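Local coordinates for probable arabinosyltransferase C (Mycobacterium tuberculosis, PDB 3PTY), which probably polymerises arabinose into the arabinan of arabinogalactan, this chain being its C-terminal, lectin-like carbohydrate-binding domain, at residues A[26-34]-A[270-278]; A[111-119]-A[126-134]. One frame throughout, in Å; residues are numbered along the deposited sequence.

In the fold
From the N terminus, the end of helix 18-28 and the turn after it form residues 26-34, the first half of contact 1, and the chain then enters the mixed sheet at strand 37-40. In the long loop between strands 63-65 and 133-134 of the large antiparallel sheet, contact 2 closes a short loop: residues 111-119 fold back on 126-134, on the approach to outermost strand 133-134, with six residues between them. Much later, 270-278 returns to 26-34 and closes a far wider loop of 235 residues, within which contact 2 lies whole. The centres are about 37 Å apart, on opposite sides of the chain's centre; contact 1 joins the end of helix 18-28 and the turn after it to the turns that precede edge strand 277-278.

Contact 1 of 2, residues A[26-34]-A[270-278]; sequences LAGKTCGLA and GLAFPCQRP. With AFO (octyl alpha-D-arabinofuranoside), chain B.
Leu33 lays its CB over one face of the Phe273 ring, 4.3 Å from the ring centroid, a CH-pi contact offset toward the rim. With CG anti to the backbone N (chi1 -169°), Leu33 also sets CD2 3.6 Å from Phe273 CZ. Ala34 CB touches both Phe273 CD2, at 4.0 Å, and Gln276 OE1, at 3.5 Å. Leu26 CD1 packs on Ala272 CB at 4.0 Å, and Pro274 CG rests on the Cys31-Gly32 peptide. Leu26 and Leu33 also pack on the second subunit. Beside this core the disulfide joins Cys31 SG to Cys275 SG, its chi3 of -83° near the relaxed right angle. Leu33 N gives the direct cross-segment hydrogen bond, to Ala272 O at 2.9 Å, almost in line with the carbonyl. Further out, one water donates to Cys31 O and to Gln276 OE1 (2.6 Å from the water) and accepts from Cys275 N. The other atom of the amide, NE2, bonds Gln254 OE1 and Gly258 O, so the Gln276 amide is held on both of its polar atoms. The disulfide therefore fixes the loop after helix 18-28 covalently on the turns leading into strand 277-278, while a single water satisfies three polar atoms at their seam.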
loop_
_atom_site.group_PDB
_atom_site.type_symbol
_atom_site.label_atom_id
_atom_site.label_comp_id
_atom_site.label_asym_id
_atom_site.label_seq_id
_atom_site.Cartn_x
_atom_site.Cartn_y
_atom_site.Cartn_z
ATOM N N LEU A 26 -13.737 15.889 -0.944
ATOM C CA LEU A 26 -13.615 14.820 0.046
ATOM C C LEU A 26 -14.132 15.273 1.416
ATOM O O LEU A 26 -14.959 14.605 2.035
ATOM C CB LEU A 26 -12.144 14.415 0.170
ATOM C CG LEU A 26 -11.739 12.976 0.486
ATOM C CD1 LEU A 26 -10.408 12.974 1.241
ATOM C CD2 LEU A 26 -12.804 12.234 1.269
ATOM N N ALA A 27 -13.637 16.415 1.885
ATOM C CA ALA A 27 -13.970 16.898 3.224
ATOM C C ALA A 27 -15.414 17.381 3.339
ATOM O O ALA A 27 -15.974 17.421 4.436
ATOM C CB ALA A 27 -13.004 17.997 3.649
ATOM N N GLY A 28 -16.011 17.745 2.209
ATOM C CA GLY A 28 -17.385 18.221 2.185
ATOM C C GLY A 28 -18.411 17.114 2.366
ATOM O O GLY A 28 -19.585 17.377 2.630
ATOM N N LYS A 29 -17.970 15.869 2.216
ATOM C CA LYS A 29 -18.848 14.718 2.401
ATOM C C LYS A 29 -18.763 14.224 3.841
ATOM O O LYS A 29 -17.671 14.088 4.397
ATOM C CB LYS A 29 -18.467 13.595 1.429
ATOM C CG LYS A 29 -18.643 13.964 -0.041
ATOM C CD LYS A 29 -17.781 13.098 -0.948
ATOM C CE LYS A 29 -17.927 13.505 -2.412
ATOM N NZ LYS A 29 -19.327 13.313 -2.907
ATOM N N THR A 30 -19.914 13.956 4.443
ATOM C CA THR A 30 -19.962 13.508 5.828
ATOM C C THR A 30 -19.041 12.316 6.060
ATOM O O THR A 30 -18.242 12.304 6.997
ATOM C CB THR A 30 -21.391 13.112 6.243
ATOM O OG1 THR A 30 -22.295 14.177 5.922
ATOM C CG2 THR A 30 -21.452 12.828 7.739
ATOM N N CYS A 31 -19.147 11.313 5.199
ATOM C CA CYS A 31 -18.337 10.119 5.372
ATOM C C CYS A 31 -17.276 9.985 4.281
ATOM O O CYS A 31 -16.855 8.882 3.926
ATOM C CB CYS A 31 -19.232 8.886 5.501
ATOM S SG CYS A 31 -20.149 8.876 7.099
ATOM N N GLY A 32 -16.824 11.133 3.782
ATOM C CA GLY A 32 -15.720 11.185 2.846
ATOM C C GLY A 32 -15.925 10.303 1.630
ATOM O O GLY A 32 -16.976 10.328 0.994
ATOM N N LEU A 33 -14.908 9.517 1.310
ATOM C CA LEU A 33 -14.924 8.689 0.112
ATOM C C LEU A 33 -15.921 7.526 0.205
ATOM O O LEU A 33 -16.299 6.944 -0.808
ATOM C CB LEU A 33 -13.510 8.160 -0.148
ATOM C CG LEU A 33 -13.216 7.469 -1.476
ATOM C CD1 LEU A 33 -13.559 8.384 -2.646
ATOM C CD2 LEU A 33 -11.754 7.065 -1.509
ATOM N N ALA A 34 -16.354 7.187 1.418
ATOM C CA ALA A 34 -17.261 6.052 1.605
ATOM C C ALA A 34 -18.607 6.266 0.906
ATOM O O ALA A 34 -19.338 5.314 0.636
ATOM C CB ALA A 34 -17.475 5.768 3.100
ATOM N N GLY A 270 -7.021 5.867 5.858
ATOM C CA GLY A 270 -8.144 6.144 6.737
ATOM C C GLY A 270 -8.596 7.601 6.758
ATOM O O GLY A 270 -9.728 7.895 7.139
ATOM N N LEU A 271 -7.718 8.519 6.362
ATOM C CA LEU A 271 -8.059 9.942 6.365
ATOM C C LEU A 271 -9.277 10.192 5.477
ATOM O O LEU A 271 -10.112 11.045 5.767
ATOM C CB LEU A 271 -6.875 10.777 5.862
ATOM C CG LEU A 271 -5.599 10.772 6.717
ATOM C CD1 LEU A 271 -4.504 11.598 6.038
ATOM C CD2 LEU A 271 -5.881 11.310 8.100
ATOM N N ALA A 272 -9.370 9.422 4.399
ATOM C CA ALA A 272 -10.450 9.556 3.428
ATOM C C ALA A 272 -11.716 8.802 3.832
ATOM O O ALA A 272 -12.756 8.944 3.185
ATOM C CB ALA A 272 -9.971 9.080 2.054
ATOM N N PHE A 273 -11.628 8.003 4.895
ATOM C CA PHE A 273 -12.756 7.184 5.345
ATOM C C PHE A 273 -13.037 7.463 6.818
ATOM O O PHE A 273 -12.895 6.578 7.660
ATOM C CB PHE A 273 -12.454 5.692 5.139
ATOM C CG PHE A 273 -12.372 5.284 3.689
ATOM C CD1 PHE A 273 -11.154 5.261 3.029
ATOM C CD2 PHE A 273 -13.516 4.942 2.988
ATOM C CE1 PHE A 273 -11.080 4.892 1.687
ATOM C CE2 PHE A 273 -13.453 4.582 1.653
ATOM C CZ PHE A 273 -12.229 4.552 1.002
ATOM N N PRO A 274 -13.440 8.702 7.129
ATOM C CA PRO A 274 -13.556 9.159 8.517
ATOM C C PRO A 274 -14.616 8.401 9.318
ATOM O O PRO A 274 -14.514 8.362 10.541
ATOM C CB PRO A 274 -13.967 10.629 8.357
ATOM C CG PRO A 274 -14.672 10.657 7.027
ATOM C CD PRO A 274 -13.802 9.770 6.181
ATOM N N CYS A 275 -15.610 7.811 8.654
ATOM C CA CYS A 275 -16.695 7.138 9.372
ATOM C C CYS A 275 -16.440 5.649 9.600
ATOM O O CYS A 275 -17.201 4.992 10.307
ATOM C CB CYS A 275 -18.041 7.320 8.654
ATOM S SG CYS A 275 -18.614 9.044 8.477
ATOM N N GLN A 276 -15.388 5.105 8.993
ATOM C CA GLN A 276 -15.063 3.692 9.198
ATOM C C GLN A 276 -14.277 3.494 10.486
ATOM O O GLN A 276 -13.414 4.297 10.817
ATOM C CB GLN A 276 -14.274 3.121 8.017
ATOM C CG GLN A 276 -15.165 2.575 6.918
ATOM C CD GLN A 276 -16.074 3.640 6.361
ATOM O OE1 GLN A 276 -15.610 4.624 5.792
ATOM N NE2 GLN A 276 -17.378 3.456 6.528
ATOM N N ARG A 277 -14.570 2.411 11.194
ATOM C CA ARG A 277 -13.889 2.085 12.445
ATOM C C ARG A 277 -12.560 1.396 12.162
ATOM O O ARG A 277 -12.534 0.275 11.654
ATOM C CB ARG A 277 -14.782 1.166 13.285
ATOM C CG ARG A 277 -14.182 0.671 14.606
ATOM C CD ARG A 277 -15.156 -0.330 15.253
ATOM N NE ARG A 277 -14.637 -0.959 16.465
ATOM C CZ ARG A 277 -14.819 -0.479 17.693
ATOM N NH1 ARG A 277 -15.486 0.657 17.874
ATOM N NH2 ARG A 277 -14.324 -1.125 18.741
ATOM N N PRO A 278 -11.444 2.056 12.501
ATOM C CA PRO A 278 -10.136 1.466 12.201
ATOM C C PRO A 278 -9.833 0.333 13.164
ATOM O O PRO A 278 -10.009 0.488 14.369
ATOM C CB PRO A 278 -9.152 2.628 12.436
ATOM C CG PRO A 278 -10.008 3.861 12.595
ATOM C CD PRO A 278 -11.317 3.377 13.134
HETATM C C1 AFO B . -6.924 7.564 11.914
HETATM O O1 AFO B . -6.331 8.579 12.727
HETATM C C2 AFO B . -7.074 8.152 10.516
HETATM O O2 AFO B . -6.623 7.248 9.498
HETATM C C3 AFO B . -8.545 8.478 10.355
HETATM O O3 AFO B . -8.670 9.878 10.128
HETATM C C4 AFO B . -9.183 8.128 11.692
HETATM O O4 AFO B . -8.248 7.289 12.385
HETATM C C5 AFO B . -10.544 7.450 11.551
HETATM O O5 AFO B . -11.275 7.586 12.780
HETATM C "C1'" AFO B . -6.203 8.221 14.100
HETATM C "C2'" AFO B . -5.835 9.485 14.867
HETATM C "C3'" AFO B . -5.165 9.183 16.205
HETATM C "C4'" AFO B . -5.058 10.470 17.015
HETATM C "C5'" AFO B . -5.100 11.699 16.112
HETATM C "C6'" AFO B . -3.785 11.938 15.374
HETATM C "C7'" AFO B . -3.946 13.031 14.321
HETATM C "C8'" AFO B . -2.628 13.345 13.647
HETATM O O HOH W 1 -16.030 7.166 5.953
#

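Contact 2 of 2, residues A[111-119]-A[126-134]; sequences APGINGSRA and DPARTPVLG
Residues 113-116 form a type I turn whose leading edge lies against 127-132, where Ile114 N donates to Pro127 O at 2.8 Å. Ile114 follows with its side chain: CG1 stands anti to the backbone N (chi1 -170°) and carries CD1 to 3.3 Å from Ala128 O, while CG2 meets Pro131 CD at 3.9 Å. Leu55 and Ala56 of helix 55-58 cover Ile114 as well. Asn115 OD1 accepts from Val132 N at 3.1 Å, the donor standing above the plane of the amide carbonyl, and Asn115 ND2 donates to Val132 O, also at 3.1 Å, with that oxygen almost exactly in the amide plane. Both backbone groups of one residue are thus read by one side-chain amide, which two bonds hold against rotation. Pro131 CB packs against Asn115 CG, the two side chains crossing at about a right angle, and Leu133 CD2 sits beside Asn115 ND2. In the fold, this amide takes up the peptide groups just before edge strand 133-134 of the large antiparallel sheet, whose Leu133 is backbone-bonded to Leu242 on the neighbouring strand. Ser117 forms an ST turn, OG accepting from Ala119 N, and is further bonded to Pro69 O; its side chain faces Val132 CB. At the other end Asp126 forms an Asx turn, OD1 accepting from Ala128 N.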
loop_
_atom_site.group_PDB
_atom_site.type_symbol
_atom_site.label_atom_id
_atom_site.label_comp_id
_atom_site.label_asym_id
_atom_site.label_seq_id
_atom_site.Cartn_x
_atom_site.Cartn_y
_atom_site.Cartn_z
ATOM N N ALA A 111 -13.857 -28.598 -6.720
ATOM C CA ALA A 111 -14.996 -28.896 -7.582
ATOM C C ALA A 111 -15.101 -27.897 -8.741
ATOM O O ALA A 111 -14.815 -26.714 -8.576
ATOM C CB ALA A 111 -16.286 -28.911 -6.766
ATOM N N PRO A 112 -15.516 -28.376 -9.922
ATOM C CA PRO A 112 -15.612 -27.496 -11.091
ATOM C C PRO A 112 -16.841 -26.597 -11.017
ATOM O O PRO A 112 -17.811 -26.917 -10.334
ATOM C CB PRO A 112 -15.759 -28.476 -12.268
ATOM C CG PRO A 112 -15.600 -29.872 -11.676
ATOM C CD PRO A 112 -15.946 -29.747 -10.231
ATOM N N GLY A 113 -16.794 -25.472 -11.717
ATOM C CA GLY A 113 -17.953 -24.611 -11.833
ATOM C C GLY A 113 -18.920 -25.133 -12.877
ATOM O O GLY A 113 -18.744 -26.228 -13.421
ATOM N N ILE A 114 -19.935 -24.332 -13.169
ATOM C CA ILE A 114 -21.032 -24.754 -14.028
ATOM C C ILE A 114 -20.615 -25.271 -15.410
ATOM O O ILE A 114 -21.197 -26.239 -15.903
ATOM C CB ILE A 114 -22.091 -23.653 -14.169
ATOM C CG1 ILE A 114 -23.336 -24.209 -14.859
ATOM C CG2 ILE A 114 -21.519 -22.434 -14.903
ATOM C CD1 ILE A 114 -24.565 -23.347 -14.671
ATOM N N ASN A 115 -19.624 -24.646 -16.047
ATOM C CA ASN A 115 -19.178 -25.165 -17.338
ATOM C C ASN A 115 -17.845 -25.912 -17.291
ATOM O O ASN A 115 -17.205 -26.098 -18.315
ATOM C CB ASN A 115 -19.230 -24.101 -18.467
ATOM C CG ASN A 115 -18.038 -23.154 -18.457
ATOM O OD1 ASN A 115 -17.501 -22.799 -17.404
ATOM N ND2 ASN A 115 -17.629 -22.723 -19.645
ATOM N N GLY A 116 -17.450 -26.348 -16.095
ATOM C CA GLY A 116 -16.325 -27.256 -15.934
ATOM C C GLY A 116 -15.011 -26.623 -15.510
ATOM O O GLY A 116 -13.982 -27.296 -15.455
ATOM N N SER A 117 -15.034 -25.326 -15.221
ATOM C CA SER A 117 -13.813 -24.616 -14.856
ATOM C C SER A 117 -13.461 -24.841 -13.395
ATOM O O SER A 117 -14.325 -24.769 -12.526
ATOM C CB SER A 117 -13.967 -23.110 -15.101
ATOM O OG SER A 117 -12.739 -22.452 -14.836
ATOM N N ARG A 118 -12.190 -25.116 -13.124
ATOM C CA ARG A 118 -11.719 -25.150 -11.749
ATOM C C ARG A 118 -10.963 -23.861 -11.381
ATOM O O ARG A 118 -10.334 -23.782 -10.331
ATOM C CB ARG A 118 -10.868 -26.398 -11.487
ATOM C CG ARG A 118 -11.681 -27.694 -11.537
ATOM C CD ARG A 118 -10.807 -28.942 -11.566
ATOM N NE ARG A 118 -10.273 -29.280 -10.249
ATOM C CZ ARG A 118 -9.001 -29.115 -9.892
ATOM N NH1 ARG A 118 -8.126 -28.619 -10.757
ATOM N NH2 ARG A 118 -8.602 -29.453 -8.671
ATOM N N ALA A 119 -11.026 -22.855 -12.248
ATOM C CA ALA A 119 -10.414 -21.563 -11.939
ATOM C C ALA A 119 -11.120 -20.943 -10.735
ATOM O O ALA A 119 -12.344 -20.892 -10.691
ATOM C CB ALA A 119 -10.505 -20.632 -13.141
ATOM N N ASP A 126 -20.224 -16.744 -8.117
ATOM C CA ASP A 126 -20.608 -18.106 -7.764
ATOM C C ASP A 126 -20.303 -19.054 -8.928
ATOM O O ASP A 126 -20.939 -18.980 -9.974
ATOM C CB ASP A 126 -22.099 -18.127 -7.419
ATOM C CG ASP A 126 -22.614 -19.518 -7.071
ATOM O OD1 ASP A 126 -21.815 -20.477 -7.014
ATOM O OD2 ASP A 126 -23.835 -19.637 -6.848
ATOM N N PRO A 127 -19.326 -19.953 -8.748
ATOM C CA PRO A 127 -18.934 -20.861 -9.840
ATOM C C PRO A 127 -20.112 -21.672 -10.375
ATOM O O PRO A 127 -20.139 -22.010 -11.562
ATOM C CB PRO A 127 -17.922 -21.802 -9.180
ATOM C CG PRO A 127 -17.447 -21.073 -7.958
ATOM C CD PRO A 127 -18.603 -20.238 -7.496
ATOM N N ALA A 128 -21.077 -21.978 -9.515
ATOM C CA ALA A 128 -22.243 -22.749 -9.942
ATOM C C ALA A 128 -23.141 -21.931 -10.862
ATOM O O ALA A 128 -24.032 -22.476 -11.511
ATOM C CB ALA A 128 -23.033 -23.273 -8.730
ATOM N N ARG A 129 -22.894 -20.625 -10.931
ATOM C CA ARG A 129 -23.692 -19.740 -11.784
ATOM C C ARG A 129 -22.842 -18.902 -12.736
ATOM O O ARG A 129 -23.347 -17.982 -13.378
ATOM C CB ARG A 129 -24.559 -18.803 -10.933
ATOM C CG ARG A 129 -25.777 -19.488 -10.291
ATOM C CD ARG A 129 -26.625 -18.480 -9.527
ATOM N NE ARG A 129 -25.944 -18.049 -8.314
ATOM C CZ ARG A 129 -26.220 -16.928 -7.653
ATOM N NH1 ARG A 129 -27.166 -16.106 -8.085
ATOM N NH2 ARG A 129 -25.543 -16.632 -6.554
ATOM N N THR A 130 -21.558 -19.215 -12.834
ATOM C CA THR A 130 -20.652 -18.377 -13.611
ATOM C C THR A 130 -19.737 -19.195 -14.503
ATOM O O THR A 130 -18.695 -19.663 -14.059
ATOM C CB THR A 130 -19.775 -17.509 -12.692
ATOM O OG1 THR A 130 -20.601 -16.885 -11.699
ATOM C CG2 THR A 130 -19.059 -16.433 -13.506
ATOM N N PRO A 131 -20.126 -19.369 -15.772
ATOM C CA PRO A 131 -19.226 -20.019 -16.727
ATOM C C PRO A 131 -18.002 -19.142 -16.961
ATOM O O PRO A 131 -18.075 -17.921 -16.804
ATOM C CB PRO A 131 -20.045 -20.091 -18.026
ATOM C CG PRO A 131 -21.283 -19.299 -17.805
ATOM C CD PRO A 131 -21.326 -18.789 -16.398
ATOM N N VAL A 132 -16.896 -19.766 -17.345
ATOM C CA VAL A 132 -15.668 -19.055 -17.664
ATOM C C VAL A 132 -15.120 -19.657 -18.940
ATOM O O VAL A 132 -15.195 -20.868 -19.119
ATOM C CB VAL A 132 -14.581 -19.280 -16.584
ATOM C CG1 VAL A 132 -13.398 -18.356 -16.832
ATOM C CG2 VAL A 132 -15.137 -19.060 -15.206
ATOM N N LEU A 133 -14.571 -18.823 -19.820
ATOM C CA LEU A 133 -13.835 -19.313 -20.987
ATOM C C LEU A 133 -12.548 -18.506 -21.180
ATOM O O LEU A 133 -12.574 -17.272 -21.125
ATOM C CB LEU A 133 -14.699 -19.244 -22.249
ATOM C CG LEU A 133 -15.878 -20.221 -22.351
ATOM C CD1 LEU A 133 -16.704 -19.936 -23.605
ATOM C CD2 LEU A 133 -15.408 -21.694 -22.326
ATOM N N GLY A 134 -11.427 -19.197 -21.395
ATOM C CA GLY A 134 -10.142 -18.525 -21.552
ATOM C C GLY A 134 -9.269 -19.116 -22.648
ATOM O O GLY A 134 -9.412 -20.288 -23.004
#